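PDB 6GRH: microcin B17-processing protein McbD from Escherichia coli str. K-12 substr. MG1655, which helps convert the inactive microcin B17 precursor McbA into the active peptide, probably as the YcaO cyclodehydratase component of the processing complex. Local coordinates for residues N66-G71 against I128-N133; S10-T15 against E60-F65; G163-F168 against T325-Y330; L174-L179 against T217-P222. The protein carries 1 engineered substitution. All blocks are in the same frame, centred on the assembly; numbering follows the deposited sequence.

Contact 1: residues N66-G71 against I128-N133; sequences NEIVTG and IIALDN
I68 lays its CG1-CD1 arm over two side chains of the segment 128-133. CG1 of I68 sits 4.1 Å from CB of A130. One bond further out, the methyl CD1 of I68 meets CG2 of I129 at 3.8 Å in the modelled conformer of I129, one of two. In that conformer the two isoleucine side chains cross at about a right angle. The arm gets there because CG1 of I68 stands anti to its carbonyl carbon (chi1 -49°). Y341 of strand 339-347 touches both isoleucines.

Polar groups meet beside this patch through one water. It accepts from the backbone N of I68 at 3.0 Å and donates to OD1 of D132 at 2.8 Å. D132 is itself fixed by its own loop: OD1 bonds to the hydroxyl of T135 and OD2 to the backbone N of I134. Segment 66-71 starts at the last residue of helix 47-66 and runs on as a loop, and a McbB chain lies against it. There E67 pairs with R199 of McbB, and K206 of McbB binds the carbonyl O of I68.

The two segments thus join by a small hydrophobic patch and a water bridge. With no direct hydrogen bond between them, the water links the I68 amide to the D132 carboxylate.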
loop_
_atom_site.group_PDB
_atom_site.type_symbol
_atom_site.label_atom_id
_atom_site.label_comp_id
_atom_site.label_asym_id
_atom_site.label_seq_id
_atom_site.Cartn_x
_atom_site.Cartn_y
_atom_site.Cartn_z
ATOM N N ASN E 66 -15.996 -19.369 34.920
ATOM C CA ASN E 66 -15.244 -18.259 35.540
ATOM C C ASN E 66 -16.087 -17.155 36.111
ATOM O O ASN E 66 -15.516 -16.294 36.811
ATOM C CB ASN E 66 -14.343 -17.550 34.532
ATOM C CG ASN E 66 -13.300 -18.433 33.897
ATOM O OD1 ASN E 66 -12.886 -18.133 32.778
ATOM N ND2 ASN E 66 -12.857 -19.487 34.568
ATOM N N GLU E 67 -17.379 -17.101 35.785
ATOM C CA GLU E 67 -18.135 -15.844 35.933
ATOM C C GLU E 67 -19.480 -15.882 36.662
ATOM O O GLU E 67 -20.113 -14.816 36.776
ATOM C CB GLU E 67 -18.346 -15.217 34.563
ATOM C CG GLU E 67 -17.071 -14.731 33.896
ATOM C CD GLU E 67 -17.333 -14.086 32.540
ATOM O OE1 GLU E 67 -18.433 -14.274 31.948
ATOM O OE2 GLU E 67 -16.429 -13.396 32.017
ATOM N N ILE E 68 -19.897 -17.036 37.193
ATOM C CA ILE E 68 -21.204 -17.118 37.840
ATOM C C ILE E 68 -21.128 -16.505 39.242
ATOM O O ILE E 68 -20.224 -16.843 40.011
ATOM C CB ILE E 68 -21.727 -18.565 38.010
ATOM C CG1 ILE E 68 -21.640 -19.393 36.714
ATOM C CG2 ILE E 68 -23.162 -18.555 38.561
ATOM C CD1 ILE E 68 -22.801 -19.252 35.764
ATOM N N VAL E 69 -22.084 -15.627 39.560
ATOM C CA VAL E 69 -22.324 -15.180 40.939
ATOM C C VAL E 69 -23.759 -15.554 41.286
ATOM O O VAL E 69 -24.682 -15.269 40.521
ATOM C CB VAL E 69 -22.067 -13.667 41.140
ATOM C CG1 VAL E 69 -22.430 -13.222 42.564
ATOM C CG2 VAL E 69 -20.593 -13.341 40.847
ATOM N N THR E 70 -23.935 -16.210 42.433
ATOM C CA THR E 70 -25.254 -16.727 42.845
ATOM C C THR E 70 -26.124 -15.645 43.442
ATOM O O THR E 70 -25.639 -14.633 43.910
ATOM C CB THR E 70 -25.124 -17.862 43.859
ATOM O OG1 THR E 70 -24.439 -17.393 45.028
ATOM C CG2 THR E 70 -24.327 -18.995 43.237
ATOM N N GLY E 71 -27.428 -15.874 43.429
ATOM C CA GLY E 71 -28.372 -14.820 43.747
ATOM C C GLY E 71 -28.980 -14.912 45.121
ATOM O O GLY E 71 -29.992 -14.254 45.372
ATOM N N ILE E 128 -25.150 -27.062 40.458
ATOM C CA ILE E 128 -25.299 -27.801 39.205
ATOM C C ILE E 128 -24.721 -27.039 37.985
ATOM O O ILE E 128 -24.264 -27.660 37.030
ATOM C CB ILE E 128 -26.782 -28.186 38.973
ATOM C CG1 ILE E 128 -27.268 -29.027 40.159
ATOM C CG2 ILE E 128 -26.951 -28.980 37.679
ATOM C CD1 ILE E 128 -28.765 -29.187 40.226
ATOM N N ILE E 129 -24.725 -25.712 38.053
ATOM C CA ILE E 129 -24.442 -24.846 36.912
ATOM C C ILE E 129 -23.021 -24.295 36.862
ATOM O O ILE E 129 -22.410 -24.257 35.797
ATOM C CB ILE E 129 -25.471 -23.703 36.886
ATOM C CG1 ILE E 129 -26.573 -24.098 35.914
ATOM C CG2 ILE E 129 -24.833 -22.389 36.470
ATOM C CD1 ILE E 129 -27.976 -23.920 36.441
ATOM N N ALA E 130 -22.501 -23.879 38.010
ATOM C CA ALA E 130 -21.173 -23.275 38.088
ATOM C C ALA E 130 -20.076 -24.360 38.023
ATOM O O ALA E 130 -20.136 -25.319 38.770
ATOM C CB ALA E 130 -21.075 -22.493 39.389
ATOM N N LEU E 131 -19.090 -24.213 37.143
ATOM C CA LEU E 131 -18.071 -25.257 37.007
ATOM C C LEU E 131 -16.878 -25.056 37.950
ATOM O O LEU E 131 -16.201 -26.036 38.307
ATOM C CB LEU E 131 -17.667 -25.430 35.546
ATOM C CG LEU E 131 -18.657 -26.343 34.799
ATOM C CD1 LEU E 131 -19.863 -26.719 35.642
ATOM C CD2 LEU E 131 -19.109 -25.686 33.519
ATOM N N ASP E 132 -16.682 -23.829 38.436
ATOM C CA ASP E 132 -15.599 -23.557 39.398
ATOM C C ASP E 132 -15.935 -24.103 40.799
ATOM O O ASP E 132 -17.086 -24.423 41.084
ATOM C CB ASP E 132 -15.354 -22.056 39.495
ATOM C CG ASP E 132 -16.476 -21.338 40.208
ATOM O OD1 ASP E 132 -17.572 -21.194 39.611
ATOM O OD2 ASP E 132 -16.287 -20.956 41.387
ATOM N N ASN E 133 -14.945 -24.178 41.683
ATOM C CA ASN E 133 -15.168 -24.783 43.019
ATOM C C ASN E 133 -15.444 -23.778 44.129
ATOM O O ASN E 133 -15.586 -24.172 45.277
ATOM C CB ASN E 133 -14.007 -25.717 43.390
ATOM C CG ASN E 133 -13.896 -26.895 42.438
ATOM O OD1 ASN E 133 -14.874 -27.284 41.794
ATOM N ND2 ASN E 133 -12.710 -27.468 42.338
HETATM O O HOH W 1 -18.405 -19.650 37.483
#

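Contact 2: residues S10-T15 against E60-F65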
loop_
_atom_site.group_PDB
_atom_site.type_symbol
_atom_site.label_atom_id
_atom_site.label_comp_id
_atom_site.label_asym_id
_atom_site.label_seq_id
_atom_site.Cartn_x
_atom_site.Cartn_y
_atom_site.Cartn_z
ATOM N N SER E 10 -6.558 -7.025 29.660
ATOM C CA SER E 10 -7.745 -6.808 28.846
ATOM C C SER E 10 -8.902 -7.660 29.360
ATOM O O SER E 10 -8.700 -8.722 29.959
ATOM C CB SER E 10 -7.494 -7.190 27.390
ATOM O OG SER E 10 -8.676 -7.112 26.604
ATOM N N ALA E 11 -10.110 -7.172 29.116
ATOM C CA ALA E 11 -11.304 -7.964 29.300
ATOM C C ALA E 11 -11.323 -9.167 28.357
ATOM O O ALA E 11 -11.956 -10.176 28.684
ATOM C CB ALA E 11 -12.554 -7.116 29.053
ATOM N N TRP E 12 -10.664 -9.039 27.196
ATOM C CA TRP E 12 -10.752 -10.006 26.103
ATOM C C TRP E 12 -9.624 -11.065 26.184
ATOM O O TRP E 12 -8.604 -10.853 26.830
ATOM C CB TRP E 12 -10.801 -9.236 24.741
ATOM C CG TRP E 12 -11.962 -8.290 24.795
ATOM C CD1 TRP E 12 -11.921 -6.950 25.038
ATOM C CD2 TRP E 12 -13.338 -8.648 24.798
ATOM N NE1 TRP E 12 -13.192 -6.441 25.135
ATOM C CE2 TRP E 12 -14.084 -7.461 25.003
ATOM C CE3 TRP E 12 -14.026 -9.857 24.605
ATOM C CZ2 TRP E 12 -15.475 -7.445 25.025
ATOM C CZ3 TRP E 12 -15.413 -9.842 24.626
ATOM C CH2 TRP E 12 -16.127 -8.635 24.841
ATOM N N PRO E 13 -9.820 -12.216 25.565
ATOM C CA PRO E 13 -8.861 -13.304 25.731
ATOM C C PRO E 13 -7.547 -13.056 25.029
ATOM O O PRO E 13 -7.464 -12.223 24.110
ATOM C CB PRO E 13 -9.572 -14.499 25.112
ATOM C CG PRO E 13 -10.509 -13.898 24.160
ATOM C CD PRO E 13 -10.980 -12.637 24.766
ATOM N N ALA E 14 -6.549 -13.839 25.421
ATOM C CA ALA E 14 -5.207 -13.691 24.891
ATOM C C ALA E 14 -5.104 -13.695 23.375
ATOM O O ALA E 14 -4.455 -12.833 22.803
ATOM C CB ALA E 14 -4.274 -14.755 25.477
ATOM N N THR E 15 -5.689 -14.693 22.733
ATOM C CA THR E 15 -5.500 -14.874 21.311
ATOM C C THR E 15 -6.748 -15.455 20.686
ATOM O O THR E 15 -7.322 -16.409 21.211
ATOM C CB THR E 15 -4.318 -15.838 21.000
ATOM O OG1 THR E 15 -4.679 -17.184 21.334
ATOM C CG2 THR E 15 -3.073 -15.466 21.753
ATOM N N GLU E 60 -19.379 -18.944 26.222
ATOM C CA GLU E 60 -20.086 -19.975 26.991
ATOM C C GLU E 60 -19.226 -20.520 28.138
ATOM O O GLU E 60 -19.630 -20.495 29.278
ATOM C CB GLU E 60 -20.482 -21.147 26.093
ATOM C CG GLU E 60 -21.224 -22.244 26.830
ATOM C CD GLU E 60 -21.162 -23.584 26.113
ATOM O OE1 GLU E 60 -21.433 -23.590 24.902
ATOM O OE2 GLU E 60 -20.849 -24.614 26.773
ATOM N N ARG E 61 -18.056 -21.030 27.797
ATOM C CA ARG E 61 -17.161 -21.633 28.772
ATOM C C ARG E 61 -16.646 -20.651 29.797
ATOM O O ARG E 61 -16.550 -20.991 30.988
ATOM C CB ARG E 61 -16.014 -22.362 28.070
ATOM C CG ARG E 61 -16.560 -23.504 27.217
ATOM C CD ARG E 61 -15.824 -24.812 27.404
ATOM N NE ARG E 61 -14.501 -24.674 26.846
ATOM C CZ ARG E 61 -14.072 -25.215 25.710
ATOM N NH1 ARG E 61 -14.842 -25.997 24.950
ATOM N NH2 ARG E 61 -12.822 -24.997 25.354
ATOM N N ARG E 62 -16.351 -19.431 29.369
ATOM C CA ARG E 62 -15.952 -18.408 30.317
ATOM C C ARG E 62 -17.062 -18.121 31.331
ATOM O O ARG E 62 -16.798 -17.964 32.533
ATOM C CB ARG E 62 -15.524 -17.119 29.624
ATOM C CG ARG E 62 -15.007 -16.084 30.614
ATOM C CD ARG E 62 -14.529 -14.829 29.897
ATOM N NE ARG E 62 -15.604 -14.112 29.191
ATOM C CZ ARG E 62 -15.478 -12.884 28.679
ATOM N NH1 ARG E 62 -14.334 -12.184 28.755
ATOM N NH2 ARG E 62 -16.504 -12.326 28.112
ATOM N N HIS E 63 -18.297 -18.072 30.859
ATOM C CA HIS E 63 -19.407 -17.811 31.757
ATOM C C HIS E 63 -19.559 -18.885 32.871
ATOM O O HIS E 63 -19.594 -18.568 34.071
ATOM C CB HIS E 63 -20.713 -17.714 30.981
ATOM C CG HIS E 63 -21.886 -17.417 31.855
ATOM N ND1 HIS E 63 -22.143 -16.156 32.349
ATOM C CD2 HIS E 63 -22.876 -18.219 32.316
ATOM C CE1 HIS E 63 -23.256 -16.192 33.062
ATOM N NE2 HIS E 63 -23.722 -17.431 33.059
ATOM N N PHE E 64 -19.660 -20.136 32.440
ATOM C CA PHE E 64 -19.935 -21.263 33.346
ATOM C C PHE E 64 -18.732 -21.614 34.217
ATOM O O PHE E 64 -18.912 -21.933 35.399
ATOM C CB PHE E 64 -20.480 -22.466 32.571
ATOM C CG PHE E 64 -21.854 -22.233 32.034
ATOM C CD1 PHE E 64 -22.956 -22.304 32.886
ATOM C CD2 PHE E 64 -22.072 -21.922 30.697
ATOM C CE1 PHE E 64 -24.239 -22.083 32.403
ATOM C CE2 PHE E 64 -23.353 -21.694 30.218
ATOM C CZ PHE E 64 -24.434 -21.763 31.076
ATOM N N PHE E 65 -17.522 -21.482 33.678
ATOM C CA PHE E 65 -16.283 -21.758 34.449
ATOM C C PHE E 65 -15.800 -20.613 35.342
ATOM O O PHE E 65 -15.226 -20.852 36.416
ATOM C CB PHE E 65 -15.129 -22.177 33.513
ATOM C CG PHE E 65 -15.182 -23.610 33.075
ATOM C CD1 PHE E 65 -16.016 -24.019 32.034
ATOM C CD2 PHE E 65 -14.388 -24.559 33.704
ATOM C CE1 PHE E 65 -16.059 -25.339 31.641
ATOM C CE2 PHE E 65 -14.448 -25.897 33.326
ATOM C CZ PHE E 65 -15.278 -26.285 32.304
#
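A11 meets R62 of helix 47-66 from within an ST turn that S10 begins. OG of S10 accepts from the backbone N of W12 at 2.8 Å, with an N-H...O angle of 163°. The same OG bonds to E282 of a McbB chain. The turn lies in the loop between strands 4-5 and 15-18.

The carbonyl O of A11 points to the edge of the R62 guanidinium, near the plane of that group. CB of A11 covers one face of the W12 ring, 4.0 Å above the plane and toward the rim. W12 then brings its six-membered ring near the guanidinium, with CZ3 4.4 Å from NH2 of R62. The indole NE1 bonds to the carbonyl of P283 of McbB, and the ring stacks on W215 of a second McbB chain. Further on, A14 and T15 form a classic beta bulge opposite W33.

From the helix, R62 does the reaching. Its CG is anti to the backbone N (chi1 -176°), and the chain bends at chi3 (64°). Its main charge partner is E67, through a salt bridge from NE, while F59 adds a cation-pi contact. At the end of the guanidinium, NH1 of R62 lies 3.1 Å from O of A11.

Contact 3: residues G163-F168 against T325-Y330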
loop_
_atom_site.group_PDB
_atom_site.type_symbol
_atom_site.label_atom_id
_atom_site.label_comp_id
_atom_site.label_asym_id
_atom_site.label_seq_id
_atom_site.Cartn_x
_atom_site.Cartn_y
_atom_site.Cartn_z
ATOM N N GLY E 163 -30.049 -24.162 21.078
ATOM C CA GLY E 163 -28.719 -24.739 21.209
ATOM C C GLY E 163 -28.600 -25.628 22.448
ATOM O O GLY E 163 -28.008 -26.703 22.394
ATOM N N SER E 164 -29.152 -25.169 23.574
ATOM C CA SER E 164 -29.148 -25.949 24.809
ATOM C C SER E 164 -29.976 -27.235 24.652
ATOM O O SER E 164 -29.545 -28.304 25.060
ATOM C CB SER E 164 -29.666 -25.121 25.973
ATOM O OG SER E 164 -28.651 -24.227 26.399
ATOM N N LEU E 165 -31.153 -27.120 24.057
ATOM C CA LEU E 165 -31.999 -28.291 23.770
ATOM C C LEU E 165 -31.294 -29.337 22.913
ATOM O O LEU E 165 -31.438 -30.537 23.173
ATOM C CB LEU E 165 -33.273 -27.890 23.041
ATOM C CG LEU E 165 -34.465 -27.462 23.873
ATOM C CD1 LEU E 165 -35.565 -26.942 22.940
ATOM C CD2 LEU E 165 -34.990 -28.619 24.713
ATOM N N CYS E 166 -30.579 -28.881 21.880
ATOM C CA CYS E 166 -29.840 -29.775 20.998
ATOM C C CYS E 166 -28.761 -30.521 21.765
ATOM O O CYS E 166 -28.665 -31.742 21.693
ATOM C CB CYS E 166 -29.267 -29.027 19.784
ATOM S SG CYS E 166 -30.552 -28.570 18.583
ATOM N N GLU E 167 -27.990 -29.795 22.562
ATOM C CA GLU E 167 -26.974 -30.439 23.366
ATOM C C GLU E 167 -27.563 -31.401 24.398
ATOM O O GLU E 167 -27.023 -32.476 24.589
ATOM C CB GLU E 167 -26.089 -29.420 24.080
ATOM C CG GLU E 167 -24.838 -30.072 24.618
ATOM C CD GLU E 167 -23.755 -29.058 24.865
ATOM O OE1 GLU E 167 -23.194 -28.556 23.854
ATOM O OE2 GLU E 167 -23.499 -28.763 26.059
ATOM N N PHE E 168 -28.657 -31.002 25.042
ATOM C CA PHE E 168 -29.386 -31.866 26.002
ATOM C C PHE E 168 -29.808 -33.164 25.330
ATOM O O PHE E 168 -29.565 -34.244 25.858
ATOM C CB PHE E 168 -30.614 -31.121 26.538
ATOM C CG PHE E 168 -31.445 -31.897 27.535
ATOM C CD1 PHE E 168 -31.084 -31.945 28.876
ATOM C CD2 PHE E 168 -32.612 -32.537 27.134
ATOM C CE1 PHE E 168 -31.861 -32.624 29.799
ATOM C CE2 PHE E 168 -33.396 -33.230 28.056
ATOM C CZ PHE E 168 -33.014 -33.259 29.398
ATOM N N THR E 325 -42.501 -34.525 14.993
ATOM C CA THR E 325 -43.385 -34.349 16.145
ATOM C C THR E 325 -42.805 -33.240 17.024
ATOM O O THR E 325 -41.701 -32.740 16.780
ATOM C CB THR E 325 -43.541 -35.639 16.976
ATOM O OG1 THR E 325 -42.251 -36.052 17.420
ATOM C CG2 THR E 325 -44.217 -36.759 16.169
ATOM N N ASN E 326 -43.545 -32.840 18.039
ATOM C CA ASN E 326 -43.173 -31.650 18.793
ATOM C C ASN E 326 -42.176 -32.057 19.893
ATOM O O ASN E 326 -42.502 -32.876 20.749
ATOM C CB ASN E 326 -44.457 -31.012 19.331
ATOM C CG ASN E 326 -44.204 -29.720 20.034
ATOM O OD1 ASN E 326 -43.802 -29.716 21.190
ATOM N ND2 ASN E 326 -44.421 -28.610 19.344
ATOM N N LEU E 327 -40.957 -31.517 19.851
ATOM C CA LEU E 327 -39.921 -31.912 20.825
ATOM C C LEU E 327 -40.297 -31.543 22.270
ATOM O O LEU E 327 -40.118 -32.351 23.185
ATOM C CB LEU E 327 -38.563 -31.330 20.450
ATOM C CG LEU E 327 -37.416 -31.571 21.425
ATOM C CD1 LEU E 327 -37.165 -33.047 21.606
ATOM C CD2 LEU E 327 -36.142 -30.852 20.980
ATOM N N LEU E 328 -40.841 -30.342 22.464
ATOM C CA LEU E 328 -41.317 -29.915 23.787
ATOM C C LEU E 328 -42.435 -30.814 24.331
ATOM O O LEU E 328 -42.438 -31.127 25.529
ATOM C CB LEU E 328 -41.770 -28.441 23.785
ATOM C CG LEU E 328 -40.706 -27.325 23.643
ATOM C CD1 LEU E 328 -41.333 -25.949 23.844
ATOM C CD2 LEU E 328 -39.547 -27.484 24.607
ATOM N N ASN E 329 -43.384 -31.219 23.476
ATOM C CA ASN E 329 -44.429 -32.161 23.894
ATOM C C ASN E 329 -43.801 -33.495 24.284
ATOM O O ASN E 329 -44.114 -34.039 25.337
ATOM C CB ASN E 329 -45.500 -32.384 22.799
ATOM C CG ASN E 329 -46.469 -31.204 22.659
ATOM O OD1 ASN E 329 -46.402 -30.210 23.401
ATOM N ND2 ASN E 329 -47.366 -31.305 21.707
ATOM N N TYR E 330 -42.900 -34.002 23.453
ATOM C CA TYR E 330 -42.233 -35.255 23.749
ATOM C C TYR E 330 -41.539 -35.193 25.123
ATOM O O TYR E 330 -41.719 -36.072 25.956
ATOM C CB TYR E 330 -41.225 -35.587 22.654
ATOM C CG TYR E 330 -40.298 -36.720 23.019
ATOM C CD1 TYR E 330 -40.712 -38.057 22.910
ATOM C CD2 TYR E 330 -39.011 -36.455 23.504
ATOM C CE1 TYR E 330 -39.860 -39.096 23.249
ATOM C CE2 TYR E 330 -38.155 -37.481 23.854
ATOM C CZ TYR E 330 -38.578 -38.795 23.728
ATOM O OH TYR E 330 -37.712 -39.807 24.070
#
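OD1 of N326 takes the backbone N-H of N329 at 2.8 Å. The N-H...O angle is 155°, and the donor lies in the carbonyl plane of the amide. This is an N-cap bond. It closes the first turn of helix 327-334 and gives a partner to an amide that has none within the helix. The backbone bond from N of Y330 to O of N326 continues the turn.

The capped turn presents two leucines to helix 157-180. L165 meets both with a single methyl: its CD1 is 4.4 Å from CD2 of L327 and 4.4 Å from CD2 of L328. Both distances are long for methyl contacts, so the touch is light. L327 points its CB toward the facing helix. L328 starts off at an angle, and its branch end comes back to L165. No hydrogen bond crosses between the segments.

Neighbours complete the apolar layer. L331 packs on L165 one turn further along helix 327-334, I357 of strand 350-358 also touches L165, and Y247 packs on L327. Separately, R23 of a neighbouring McbB chain packs on L328. The pattern is a capped helix start resting by leucine side chains on a longer helix of the YcaO fold.

Contact 4: residues L174-L179 against T217-P222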
loop_
_atom_site.group_PDB
_atom_site.type_symbol
_atom_site.label_atom_id
_atom_site.label_comp_id
_atom_site.label_asym_id
_atom_site.label_seq_id
_atom_site.Cartn_x
_atom_site.Cartn_y
_atom_site.Cartn_z
ATOM N N LEU E 174 -26.786 -39.963 24.096
ATOM C CA LEU E 174 -25.498 -40.642 24.164
ATOM C C LEU E 174 -25.379 -41.535 25.402
ATOM O O LEU E 174 -24.840 -42.638 25.308
ATOM C CB LEU E 174 -24.372 -39.613 24.176
ATOM C CG LEU E 174 -22.944 -40.137 24.371
ATOM C CD1 LEU E 174 -22.487 -41.022 23.214
ATOM C CD2 LEU E 174 -21.990 -38.980 24.583
ATOM N N LEU E 175 -25.829 -41.030 26.551
ATOM C CA LEU E 175 -25.814 -41.808 27.792
ATOM C C LEU E 175 -26.701 -43.041 27.732
ATOM O O LEU E 175 -26.293 -44.104 28.184
ATOM C CB LEU E 175 -26.207 -40.956 28.995
ATOM C CG LEU E 175 -25.152 -39.934 29.403
ATOM C CD1 LEU E 175 -25.772 -38.799 30.214
ATOM C CD2 LEU E 175 -24.019 -40.592 30.170
ATOM N N LEU E 176 -27.901 -42.912 27.173
ATOM C CA LEU E 176 -28.772 -44.076 27.002
ATOM C C LEU E 176 -28.137 -45.118 26.067
ATOM O O LEU E 176 -28.146 -46.316 26.370
ATOM C CB LEU E 176 -30.158 -43.682 26.500
ATOM C CG LEU E 176 -31.145 -44.840 26.672
ATOM C CD1 LEU E 176 -31.394 -45.103 28.152
ATOM C CD2 LEU E 176 -32.456 -44.580 25.948
ATOM N N TYR E 177 -27.567 -44.650 24.957
ATOM C CA TYR E 177 -26.817 -45.519 24.026
ATOM C C TYR E 177 -25.624 -46.194 24.706
ATOM O O TYR E 177 -25.433 -47.412 24.575
ATOM C CB TYR E 177 -26.308 -44.723 22.832
ATOM C CG TYR E 177 -25.313 -45.469 21.972
ATOM C CD1 TYR E 177 -25.716 -46.525 21.172
ATOM C CD2 TYR E 177 -23.984 -45.120 21.961
ATOM C CE1 TYR E 177 -24.816 -47.215 20.375
ATOM C CE2 TYR E 177 -23.070 -45.799 21.176
ATOM C CZ TYR E 177 -23.488 -46.838 20.380
ATOM O OH TYR E 177 -22.583 -47.499 19.601
ATOM N N TRP E 178 -24.841 -45.397 25.428
ATOM C CA TRP E 178 -23.721 -45.918 26.211
ATOM C C TRP E 178 -24.171 -47.045 27.156
ATOM O O TRP E 178 -23.612 -48.144 27.125
ATOM C CB TRP E 178 -23.075 -44.793 27.014
ATOM C CG TRP E 178 -22.009 -45.235 27.980
ATOM C CD1 TRP E 178 -21.989 -45.033 29.335
ATOM C CD2 TRP E 178 -20.803 -45.920 27.660
ATOM N NE1 TRP E 178 -20.839 -45.538 29.869
ATOM C CE2 TRP E 178 -20.091 -46.093 28.867
ATOM C CE3 TRP E 178 -20.242 -46.395 26.465
ATOM C CZ2 TRP E 178 -18.851 -46.734 28.920
ATOM C CZ3 TRP E 178 -18.996 -47.027 26.516
ATOM C CH2 TRP E 178 -18.322 -47.195 27.738
ATOM N N LEU E 179 -25.211 -46.787 27.945
ATOM C CA LEU E 179 -25.646 -47.735 28.976
ATOM C C LEU E 179 -26.295 -49.012 28.442
ATOM O O LEU E 179 -26.081 -50.078 29.004
ATOM C CB LEU E 179 -26.579 -47.050 29.976
ATOM C CG LEU E 179 -25.876 -45.959 30.793
ATOM C CD1 LEU E 179 -26.881 -45.055 31.497
ATOM C CD2 LEU E 179 -24.876 -46.542 31.780
ATOM N N THR E 217 -30.798 -41.331 18.538
ATOM C CA THR E 217 -31.820 -40.460 19.110
ATOM C C THR E 217 -32.622 -41.161 20.214
ATOM O O THR E 217 -33.008 -42.297 20.021
ATOM C CB THR E 217 -32.815 -40.071 18.018
ATOM O OG1 THR E 217 -32.086 -39.695 16.848
ATOM C CG2 THR E 217 -33.730 -38.935 18.480
ATOM N N LEU E 218 -32.894 -40.484 21.333
ATOM C CA LEU E 218 -33.773 -41.034 22.373
ATOM C C LEU E 218 -35.011 -41.625 21.697
ATOM O O LEU E 218 -35.579 -40.966 20.827
ATOM C CB LEU E 218 -34.255 -39.960 23.342
ATOM C CG LEU E 218 -33.302 -39.481 24.431
ATOM C CD1 LEU E 218 -34.036 -38.500 25.318
ATOM C CD2 LEU E 218 -32.775 -40.638 25.243
ATOM N N PRO E 219 -35.387 -42.867 22.050
ATOM C CA PRO E 219 -36.549 -43.526 21.419
ATOM C C PRO E 219 -37.832 -42.697 21.460
ATOM O O PRO E 219 -38.183 -42.128 22.497
ATOM C CB PRO E 219 -36.695 -44.806 22.230
ATOM C CG PRO E 219 -35.270 -45.142 22.523
ATOM C CD PRO E 219 -34.598 -43.836 22.829
ATOM N N GLY E 220 -38.490 -42.590 20.308
ATOM C CA GLY E 220 -39.736 -41.844 20.199
ATOM C C GLY E 220 -39.555 -40.350 20.052
ATOM O O GLY E 220 -40.515 -39.659 19.759
ATOM N N ALA E 221 -38.339 -39.833 20.237
ATOM C CA ALA E 221 -38.101 -38.399 20.121
ATOM C C ALA E 221 -38.067 -37.982 18.638
ATOM O O ALA E 221 -37.631 -38.758 17.784
ATOM C CB ALA E 221 -36.787 -37.998 20.799
ATOM N N PRO E 222 -38.488 -36.737 18.348
ATOM C CA PRO E 222 -38.246 -36.133 17.030
ATOM C C PRO E 222 -36.795 -35.781 16.794
ATOM O O PRO E 222 -35.962 -35.837 17.717
ATOM C CB PRO E 222 -39.081 -34.854 17.078
ATOM C CG PRO E 222 -39.053 -34.471 18.519
ATOM C CD PRO E 222 -39.157 -35.781 19.256
#
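L176 makes the helix side of this contact through one methyl, in the modelled conformer of two. There its CD2 lies 3.9 Å from CD of P219 and 4.0 Å from CD2 of L218. The two leucines cross at about a right angle, while CD2 of L176 meets the CD corner of the P219 ring end-on. CG of L176 is anti to the backbone N in this conformer (chi1 -165°), which carries the branch off the helix toward the loop. L218 has its CG anti to the carbonyl carbon instead (chi1 -78°), and its end turns back to the helix.

The two approaches are equally close, but burial sets them apart. On the inner side L218 is buried, and Y330 of helix 327-334 packs on it. The backbone N of L218 bonds to OG of S173, one turn before L176 on helix 157-180. O of T217 accepts from ND2 of N184.

The outer side is open to solvent. P219 and G220 are exposed at the corner of a type II beta turn from L218 to A221. The turn is closed by the bond from N of A221 to O of L218 at 3.0 Å. The carbonyl of P219 is held by the hydroxyl of Y330.

Between the two segments the chemistry is apolar alone. Polar bonds around the turn probably position it; L176 adds apolar contact to L218 and P219.

Contacts 2 and 1 come first along the chain, in series. Their centres are 14 Å apart. They share the end of helix 47-66 and touch through the R62-E67 salt bridge and a probable backbone bond from L131 to F64. Both border McbB, which makes this a side where chains meet; contact 3 also touches McbB, at L328. Contacts 3 and 4 follow, 13 Å apart, and both use helix 157-180. Contact 4 is nested inside the chain loop that contact 3 closes, and Y330 joins the two by a probable bond to P219. Contacts 1 and 4 lie 29 Å apart on opposite sides of the chain's centre. Each pair is therefore organised round one long helix.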